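Local coordinates for protein flavin prenyltransferase UbiX (Methanocaldococcus jannaschii, PDB 6M8V) that probably transfers a dimethylallyl group from dimethylallyl phosphate to reduced FMN, making the prenylated flavin cofactor used by UbiD decarboxylases, at residues K114-P119 with I141-I146; M1-C6 with D25-N30; K17-V22 with F162-V167. All blocks are in the same frame, centred on the assembly; numbering follows the deposited sequence.

Contact 1 (K114-P119 with I141-I146); sequences KLIIMP and IVMPPI
M118 arches over the carbonyl of M143. Its CB lies 3.2 Å from M143 O, and CG stays close to the same oxygen. M118 SD stands farther off, 4.2 Å from M143 O. The chain then bends at its last torsion (chi3 63°), which brings M118 CE back to 3.3 Å from M143 O. The thioether thus curls round one carbonyl oxygen, which M118 CA also approaches in a CA-H...O contact. Behind this, the two strands pair in parallel. I141 N donates to L115 O, I117 N to I141 O, and M143 N to I117 O at 2.7 Å. On the other face of the sheet from I116 and I141, I117 CD1 packs against V142 CG2 at 3.8 Å, the two side chains side by side. Past the last bridge the pairing gives way to proline packing, with P119 CD 3.9 Å from P144 CD. M122 of a second subunit packs on M118 and M143. The segments belong to a beta-alpha-beta unit whose helix 126-137 covers I117, P119 and V142. Helix 156-171 covers I116, M118 and M143 on the other face. Strand 78-84 pairs with the far edge of 114-119.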
loop_
_atom_site.group_PDB
_atom_site.type_symbol
_atom_site.label_atom_id
_atom_site.label_comp_id
_atom_site.label_asym_id
_atom_site.label_seq_id
_atom_site.Cartn_x
_atom_site.Cartn_y
_atom_site.Cartn_z
ATOM N N LYS A 114 0.331 6.150 27.914
ATOM C CA LYS A 114 1.394 5.203 27.605
ATOM C C LYS A 114 0.884 3.764 27.665
ATOM O O LYS A 114 0.252 3.353 28.642
ATOM C CB LYS A 114 2.557 5.395 28.574
ATOM C CG LYS A 114 3.680 4.391 28.410
ATOM C CD LYS A 114 4.872 4.759 29.276
ATOM C CE LYS A 114 5.544 6.032 28.784
ATOM N NZ LYS A 114 6.695 6.400 29.659
ATOM N N LEU A 115 1.171 2.993 26.616
ATOM C CA LEU A 115 0.751 1.601 26.519
ATOM C C LEU A 115 1.975 0.739 26.250
ATOM O O LEU A 115 2.653 0.913 25.228
ATOM C CB LEU A 115 -0.296 1.420 25.413
ATOM C CG LEU A 115 -0.733 -0.003 25.039
ATOM C CD1 LEU A 115 -1.310 -0.733 26.244
ATOM C CD2 LEU A 115 -1.746 0.024 23.884
ATOM N N ILE A 116 2.250 -0.190 27.162
ATOM C CA ILE A 116 3.345 -1.146 27.046
ATOM C C ILE A 116 2.747 -2.537 26.915
ATOM O O ILE A 116 1.924 -2.940 27.743
ATOM C CB ILE A 116 4.278 -1.089 28.267
ATOM C CG1 ILE A 116 4.839 0.322 28.466
ATOM C CG2 ILE A 116 5.383 -2.139 28.139
ATOM C CD1 ILE A 116 5.613 0.491 29.770
ATOM N N ILE A 117 3.170 -3.276 25.894
ATOM C CA ILE A 117 2.736 -4.656 25.704
ATOM C C ILE A 117 3.970 -5.534 25.602
ATOM O O ILE A 117 4.975 -5.141 25.003
ATOM C CB ILE A 117 1.839 -4.821 24.458
ATOM C CG1 ILE A 117 2.585 -4.409 23.195
ATOM C CG2 ILE A 117 0.574 -3.989 24.601
ATOM C CD1 ILE A 117 1.907 -4.859 21.912
ATOM N N MET A 118 3.892 -6.729 26.187
ATOM C CA MET A 118 5.013 -7.669 26.242
ATOM C C MET A 118 4.583 -9.005 25.654
ATOM O O MET A 118 4.328 -9.971 26.388
ATOM C CB MET A 118 5.503 -7.829 27.682
ATOM C CG MET A 118 5.622 -6.494 28.396
ATOM S SD MET A 118 6.590 -6.553 29.906
ATOM C CE MET A 118 8.205 -7.024 29.288
ATOM N N PRO A 119 4.498 -9.104 24.327
ATOM C CA PRO A 119 4.035 -10.355 23.707
ATOM C C PRO A 119 5.047 -11.478 23.901
ATOM O O PRO A 119 6.236 -11.318 23.618
ATOM C CB PRO A 119 3.877 -9.981 22.229
ATOM C CG PRO A 119 4.811 -8.837 22.039
ATOM C CD PRO A 119 4.815 -8.070 23.326
ATOM N N ILE A 141 4.511 0.848 23.089
ATOM C CA ILE A 141 5.860 0.339 23.295
ATOM C C ILE A 141 5.789 -1.183 23.274
ATOM O O ILE A 141 5.298 -1.807 24.219
ATOM C CB ILE A 141 6.469 0.864 24.604
ATOM C CG1 ILE A 141 6.637 2.388 24.543
ATOM C CG2 ILE A 141 7.820 0.214 24.865
ATOM C CD1 ILE A 141 5.706 3.155 25.451
ATOM N N VAL A 142 6.270 -1.786 22.195
ATOM C CA VAL A 142 6.161 -3.225 21.995
ATOM C C VAL A 142 7.426 -3.862 22.553
ATOM O O VAL A 142 8.525 -3.657 22.028
ATOM C CB VAL A 142 5.954 -3.577 20.518
ATOM C CG1 VAL A 142 5.957 -5.084 20.337
ATOM C CG2 VAL A 142 4.642 -2.974 20.012
ATOM N N MET A 143 7.268 -4.653 23.608
ATOM C CA MET A 143 8.387 -5.055 24.454
ATOM C C MET A 143 8.270 -6.526 24.846
ATOM O O MET A 143 8.042 -6.851 26.011
ATOM C CB MET A 143 8.426 -4.166 25.698
ATOM C CG MET A 143 9.773 -4.046 26.332
ATOM S SD MET A 143 9.676 -2.924 27.726
ATOM C CE MET A 143 11.410 -2.816 28.149
ATOM N N PRO A 144 8.445 -7.435 23.890
ATOM C CA PRO A 144 8.492 -8.864 24.253
ATOM C C PRO A 144 9.598 -9.120 25.260
ATOM O O PRO A 144 10.680 -8.518 25.171
ATOM C CB PRO A 144 8.776 -9.574 22.917
ATOM C CG PRO A 144 9.177 -8.496 21.958
ATOM C CD PRO A 144 8.554 -7.227 22.437
ATOM N N PRO A 145 9.362 -9.991 26.239
ATOM C CA PRO A 145 10.388 -10.234 27.268
ATOM C C PRO A 145 11.575 -10.993 26.702
ATOM O O PRO A 145 11.566 -12.225 26.628
ATOM C CB PRO A 145 9.639 -11.047 28.331
ATOM C CG PRO A 145 8.543 -11.751 27.569
ATOM C CD PRO A 145 8.155 -10.817 26.435
ATOM N N ILE A 146 12.595 -10.253 26.280
ATOM C CA ILE A 146 13.783 -10.830 25.662
ATOM C C ILE A 146 14.988 -10.454 26.516
ATOM O O ILE A 146 15.611 -9.403 26.295
ATOM C CB ILE A 146 13.943 -10.354 24.211
ATOM C CG1 ILE A 146 12.604 -10.474 23.480
ATOM C CG2 ILE A 146 15.001 -11.173 23.506
ATOM C CD1 ILE A 146 12.625 -9.983 22.056
#

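Contact 2 (M1-C6 with D25-N30); sequences MKIIVC and DRAEVN
N30 has the most surface buried here, and it meets K2 and I4 with its side chain. I4 CD1 comes to 3.7 Å from N30 CB, the two side chains crossing at a slant. The amide of N30 lies beside the aliphatic part of K2, with K2 CE 3.6 Å from N30 ND2. No hydrogen bond forms there, and N30 OD1 is a buried oxygen without a polar partner in the model. The backbone of N30 is held at both ends: its N donates to I3 O, and its O accepts from V5 N at 2.7 Å.

K2 and E28 run side by side and point the same way. In K2, CG stands anti to the backbone N (chi1 -164°) and the rest of the chain is fully extended, which carries CE past the E28 carboxylate to the N30 amide. K2 NZ is 4.5 Å from E28 OE1, too far for a salt bridge, and it has a weak hydrogen bond to K75 O. An alanine in place of K2 is likely to uncover the N30 amide and leave the E28 carboxylate without its nearby positive charge.

These strands are the first two of a parallel, Rossmann-like sheet, joined by a beta-alpha-beta crossover through helix 13-22. The strand axes lie 30° apart. E28 N bonds to M1 O, and I3 N to E28 O at 2.9 Å.

I3, V5 and V29 occupy the face away from K2, E28 and N30. V5 CG2 packs on V29 CG1 at 4.0 Å, and I3 CD1 reaches A27 CB at 3.9 Å. Beyond the pair, strand 78-84 bonds to the other edge of 2-7 through K2 and I4, and T57 OG1 bonds to V29 N.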
loop_
_atom_site.group_PDB
_atom_site.type_symbol
_atom_site.label_atom_id
_atom_site.label_comp_id
_atom_site.label_asym_id
_atom_site.label_seq_id
_atom_site.Cartn_x
_atom_site.Cartn_y
_atom_site.Cartn_z
ATOM N N MET A 1 1.690 8.041 40.340
ATOM C CA MET A 1 1.596 7.405 39.027
ATOM C C MET A 1 0.629 6.225 39.074
ATOM O O MET A 1 0.800 5.303 39.871
ATOM C CB MET A 1 2.979 6.949 38.550
ATOM C CG MET A 1 2.976 6.172 37.247
ATOM S SD MET A 1 4.614 6.036 36.496
ATOM C CE MET A 1 4.822 7.684 35.821
ATOM N N LYS A 2 -0.394 6.265 38.227
ATOM C CA LYS A 2 -1.412 5.222 38.175
ATOM C C LYS A 2 -1.134 4.306 36.986
ATOM O O LYS A 2 -1.212 4.737 35.830
ATOM C CB LYS A 2 -2.811 5.834 38.077
ATOM C CG LYS A 2 -3.948 4.873 38.397
ATOM C CD LYS A 2 -5.301 5.535 38.179
ATOM C CE LYS A 2 -6.450 4.610 38.556
ATOM N NZ LYS A 2 -7.774 5.266 38.340
ATOM N N ILE A 3 -0.817 3.045 37.274
ATOM C CA ILE A 3 -0.409 2.076 36.268
ATOM C C ILE A 3 -1.396 0.918 36.279
ATOM O O ILE A 3 -1.675 0.345 37.338
ATOM C CB ILE A 3 1.025 1.574 36.521
ATOM C CG1 ILE A 3 2.001 2.751 36.510
ATOM C CG2 ILE A 3 1.424 0.529 35.478
ATOM C CD1 ILE A 3 3.387 2.404 37.023
ATOM N N ILE A 4 -1.920 0.577 35.105
ATOM C CA ILE A 4 -2.793 -0.580 34.946
ATOM C C ILE A 4 -1.932 -1.762 34.515
ATOM O O ILE A 4 -1.306 -1.729 33.450
ATOM C CB ILE A 4 -3.909 -0.308 33.922
ATOM C CG1 ILE A 4 -4.422 1.129 34.037
ATOM C CG2 ILE A 4 -5.050 -1.305 34.086
ATOM C CD1 ILE A 4 -5.216 1.400 35.293
ATOM N N VAL A 5 -1.888 -2.801 35.341
ATOM C CA VAL A 5 -1.162 -4.024 35.023
ATOM C C VAL A 5 -2.177 -5.069 34.583
ATOM O O VAL A 5 -3.111 -5.389 35.327
ATOM C CB VAL A 5 -0.330 -4.518 36.217
ATOM C CG1 VAL A 5 0.264 -5.884 35.912
ATOM C CG2 VAL A 5 0.767 -3.520 36.546
ATOM N N CYS A 6 -2.001 -5.593 33.370
ATOM C CA CYS A 6 -2.918 -6.561 32.780
ATOM C C CYS A 6 -2.159 -7.850 32.507
ATOM O O CYS A 6 -1.195 -7.850 31.734
ATOM C CB CYS A 6 -3.533 -6.020 31.484
ATOM S SG CYS A 6 -4.265 -4.355 31.591
ATOM N N ASP A 25 5.057 -0.088 46.470
ATOM C CA ASP A 25 5.081 1.141 47.250
ATOM C C ASP A 25 5.589 2.321 46.434
ATOM O O ASP A 25 6.000 3.334 47.008
ATOM C CB ASP A 25 5.918 0.944 48.519
ATOM C CG ASP A 25 5.243 0.018 49.530
ATOM O OD1 ASP A 25 4.037 0.201 49.813
ATOM O OD2 ASP A 25 5.916 -0.901 50.049
ATOM N N ARG A 26 5.556 2.219 45.104
ATOM C CA ARG A 26 6.031 3.294 44.245
ATOM C C ARG A 26 4.996 3.802 43.253
ATOM O O ARG A 26 5.279 4.767 42.532
ATOM C CB ARG A 26 7.288 2.857 43.479
ATOM C CG ARG A 26 8.567 3.508 43.983
ATOM C CD ARG A 26 9.793 2.957 43.272
ATOM N NE ARG A 26 9.986 1.536 43.542
ATOM C CZ ARG A 26 11.027 0.829 43.113
ATOM N NH1 ARG A 26 11.977 1.410 42.390
ATOM N NH2 ARG A 26 11.120 -0.461 43.408
ATOM N N ALA A 27 3.813 3.195 43.190
ATOM C CA ALA A 27 2.797 3.634 42.244
ATOM C C ALA A 27 1.449 3.062 42.650
ATOM O O ALA A 27 1.375 2.013 43.297
ATOM C CB ALA A 27 3.138 3.208 40.806
ATOM N N GLU A 28 0.387 3.769 42.266
ATOM C CA GLU A 28 -0.971 3.255 42.404
ATOM C C GLU A 28 -1.206 2.255 41.280
ATOM O O GLU A 28 -1.224 2.624 40.102
ATOM C CB GLU A 28 -1.994 4.387 42.358
ATOM C CG GLU A 28 -3.410 3.950 42.722
ATOM C CD GLU A 28 -4.455 5.008 42.416
ATOM O OE1 GLU A 28 -5.648 4.653 42.287
ATOM O OE2 GLU A 28 -4.082 6.194 42.302
ATOM N N VAL A 29 -1.384 0.990 41.639
ATOM C CA VAL A 29 -1.425 -0.099 40.675
ATOM C C VAL A 29 -2.837 -0.663 40.640
ATOM O O VAL A 29 -3.370 -1.092 41.671
ATOM C CB VAL A 29 -0.400 -1.189 41.018
ATOM C CG1 VAL A 29 -0.561 -2.379 40.087
ATOM C CG2 VAL A 29 1.013 -0.622 40.939
ATOM N N ASN A 30 -3.443 -0.654 39.456
ATOM C CA ASN A 30 -4.688 -1.366 39.204
ATOM C C ASN A 30 -4.379 -2.631 38.416
ATOM O O ASN A 30 -3.592 -2.606 37.467
ATOM C CB ASN A 30 -5.684 -0.490 38.443
ATOM C CG ASN A 30 -6.197 0.671 39.275
ATOM O OD1 ASN A 30 -5.511 1.156 40.171
ATOM N ND2 ASN A 30 -7.409 1.125 38.978
#

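Contact 3 (K17-V22 with F162-V167); sequences KRLLEV and FVVGRV
Helices 13-22 and 156-171 cover the same side of the parallel sheet in this flavoprotein fold, and here they pack against each other. The short segments cross at -53°, their axes 9.6 Å apart at the closest. Between segments 17-22 and 162-167 the contact is apolar, with no hydrogen bond. V164 has the largest share of the buried surface. Its CG1 faces L19 and V22, and its CG2 faces R18. V164 CG1 lies 3.8 Å from L19 CA, close against the helix backbone. R18 takes part through its aliphatic stem, with CG 3.7 Å from V164 CG2. The stem then bends at chi2 (62°) and chi3, which turns the guanidinium away from V164. There R18 NE donates to E21 OE2 at 2.9 Å, and K17 NZ holds E21 OE1, so the carboxylate is gripped by two cations. R18 NH1 also bonds to N161 of helix 156-171. On the opposite side of the second helix, R166, predicted to bind dimethylallyl phosphate, forms a salt bridge with E111 of a third subunit. One turn after V164, V167 CG1 meets L19 CD1 at 4.0 Å. V22 CG2 meets V164 CG1 end-on, methyl to methyl, at 3.6 Å.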
loop_
_atom_site.group_PDB
_atom_site.type_symbol
_atom_site.label_atom_id
_atom_site.label_comp_id
_atom_site.label_asym_id
_atom_site.label_seq_id
_atom_site.Cartn_x
_atom_site.Cartn_y
_atom_site.Cartn_z
ATOM N N LYS A 17 4.314 -10.944 38.221
ATOM C CA LYS A 17 4.421 -11.013 39.674
ATOM C C LYS A 17 5.551 -10.119 40.175
ATOM O O LYS A 17 5.361 -9.320 41.098
ATOM C CB LYS A 17 4.632 -12.463 40.117
ATOM C CG LYS A 17 4.781 -12.656 41.634
ATOM C CD LYS A 17 5.092 -14.111 41.976
ATOM C CE LYS A 17 5.292 -14.326 43.478
ATOM N NZ LYS A 17 6.417 -13.520 44.037
ATOM N N ARG A 18 6.730 -10.225 39.554
ATOM C CA ARG A 18 7.865 -9.409 39.972
ATOM C C ARG A 18 7.602 -7.922 39.751
ATOM O O ARG A 18 7.955 -7.094 40.598
ATOM C CB ARG A 18 9.127 -9.846 39.232
ATOM C CG ARG A 18 10.384 -9.071 39.617
ATOM C CD ARG A 18 10.737 -9.243 41.100
ATOM N NE ARG A 18 10.526 -10.610 41.571
ATOM C CZ ARG A 18 11.342 -11.628 41.312
ATOM N NH1 ARG A 18 12.435 -11.442 40.580
ATOM N NH2 ARG A 18 11.064 -12.838 41.781
ATOM N N LEU A 19 6.996 -7.563 38.615
ATOM C CA LEU A 19 6.679 -6.157 38.370
ATOM C C LEU A 19 5.726 -5.613 39.429
ATOM O O LEU A 19 5.877 -4.472 39.884
ATOM C CB LEU A 19 6.078 -5.982 36.972
ATOM C CG LEU A 19 5.528 -4.588 36.643
ATOM C CD1 LEU A 19 6.644 -3.550 36.602
ATOM C CD2 LEU A 19 4.743 -4.587 35.322
ATOM N N LEU A 20 4.738 -6.414 39.833
ATOM C CA LEU A 20 3.757 -5.951 40.810
ATOM C C LEU A 20 4.395 -5.685 42.167
ATOM O O LEU A 20 3.985 -4.758 42.876
ATOM C CB LEU A 20 2.631 -6.973 40.955
ATOM C CG LEU A 20 1.532 -6.973 39.897
ATOM C CD1 LEU A 20 0.750 -8.263 39.990
ATOM C CD2 LEU A 20 0.614 -5.784 40.077
ATOM N N GLU A 21 5.390 -6.486 42.556
ATOM C CA GLU A 21 5.975 -6.275 43.875
ATOM C C GLU A 21 6.993 -5.141 43.884
ATOM O O GLU A 21 7.075 -4.406 44.874
ATOM C CB GLU A 21 6.593 -7.570 44.418
ATOM C CG GLU A 21 7.477 -8.354 43.474
ATOM C CD GLU A 21 7.625 -9.802 43.921
ATOM O OE1 GLU A 21 6.631 -10.368 44.429
ATOM O OE2 GLU A 21 8.731 -10.371 43.780
ATOM N N VAL A 22 7.755 -4.948 42.803
ATOM C CA VAL A 22 8.624 -3.776 42.750
ATOM C C VAL A 22 7.841 -2.479 42.578
ATOM O O VAL A 22 8.393 -1.402 42.817
ATOM C CB VAL A 22 9.686 -3.898 41.637
ATOM C CG1 VAL A 22 10.470 -5.198 41.781
ATOM C CG2 VAL A 22 9.042 -3.790 40.261
ATOM N N PHE A 162 16.063 -8.165 35.285
ATOM C CA PHE A 162 16.458 -7.379 34.118
ATOM C C PHE A 162 15.233 -6.935 33.326
ATOM O O PHE A 162 15.073 -5.748 33.013
ATOM C CB PHE A 162 17.405 -8.185 33.224
ATOM C CG PHE A 162 17.770 -7.481 31.942
ATOM C CD1 PHE A 162 18.882 -6.660 31.884
ATOM C CD2 PHE A 162 16.993 -7.629 30.799
ATOM C CE1 PHE A 162 19.216 -6.004 30.716
ATOM C CE2 PHE A 162 17.319 -6.972 29.629
ATOM C CZ PHE A 162 18.434 -6.159 29.588
ATOM N N VAL A 163 14.361 -7.887 32.985
ATOM C CA VAL A 163 13.166 -7.575 32.208
ATOM C C VAL A 163 12.306 -6.548 32.938
ATOM O O VAL A 163 11.843 -5.566 32.345
ATOM C CB VAL A 163 12.376 -8.860 31.908
ATOM C CG1 VAL A 163 11.054 -8.528 31.218
ATOM C CG2 VAL A 163 13.215 -9.815 31.052
ATOM N N VAL A 164 12.094 -6.756 34.240
ATOM C CA VAL A 164 11.240 -5.852 35.004
ATOM C C VAL A 164 11.892 -4.479 35.142
ATOM O O VAL A 164 11.219 -3.444 35.043
ATOM C CB VAL A 164 10.907 -6.477 36.373
ATOM C CG1 VAL A 164 10.232 -5.460 37.288
ATOM C CG2 VAL A 164 10.017 -7.702 36.184
ATOM N N GLY A 165 13.210 -4.443 35.362
ATOM C CA GLY A 165 13.901 -3.165 35.426
ATOM C C GLY A 165 13.753 -2.359 34.150
ATOM O O GLY A 165 13.571 -1.138 34.189
ATOM N N ARG A 166 13.820 -3.033 32.998
ATOM C CA ARG A 166 13.623 -2.349 31.724
ATOM C C ARG A 166 12.203 -1.810 31.601
ATOM O O ARG A 166 11.990 -0.723 31.052
ATOM C CB ARG A 166 13.943 -3.297 30.569
ATOM C CG ARG A 166 15.399 -3.714 30.504
ATOM C CD ARG A 166 16.289 -2.522 30.218
ATOM N NE ARG A 166 16.247 -2.165 28.806
ATOM C CZ ARG A 166 16.242 -0.917 28.355
ATOM N NH1 ARG A 166 16.275 0.096 29.211
ATOM N NH2 ARG A 166 16.200 -0.683 27.051
ATOM N N VAL A 167 11.216 -2.550 32.113
ATOM C CA VAL A 167 9.845 -2.046 32.113
ATOM C C VAL A 167 9.746 -0.781 32.952
ATOM O O VAL A 167 9.131 0.210 32.538
ATOM C CB VAL A 167 8.870 -3.129 32.606
ATOM C CG1 VAL A 167 7.500 -2.520 32.876
ATOM C CG2 VAL A 167 8.766 -4.244 31.591
#

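From the N terminus, strand 2-7 leads into helix 13-22 and then strand 28-33, and contact 2 closes that first loop. Contact 3 opens on the same helix and closes only at helix 156-171, so contacts 2 and 3 cross along the chain. Contact 1 opens and closes within the long span of contact 3, round helix 126-137. Contacts 1 and 2 lie in one sheet, about 16 Å apart between centres, and do not touch. Contact 3 meets both. L20 CD2 packs on V29 CG1 at 3.6 Å, and M118 SD meets V167 CG2 at 3.6 Å. The helix pair thus ties strand 28-33 to strand 114-119 on one face of the sheet.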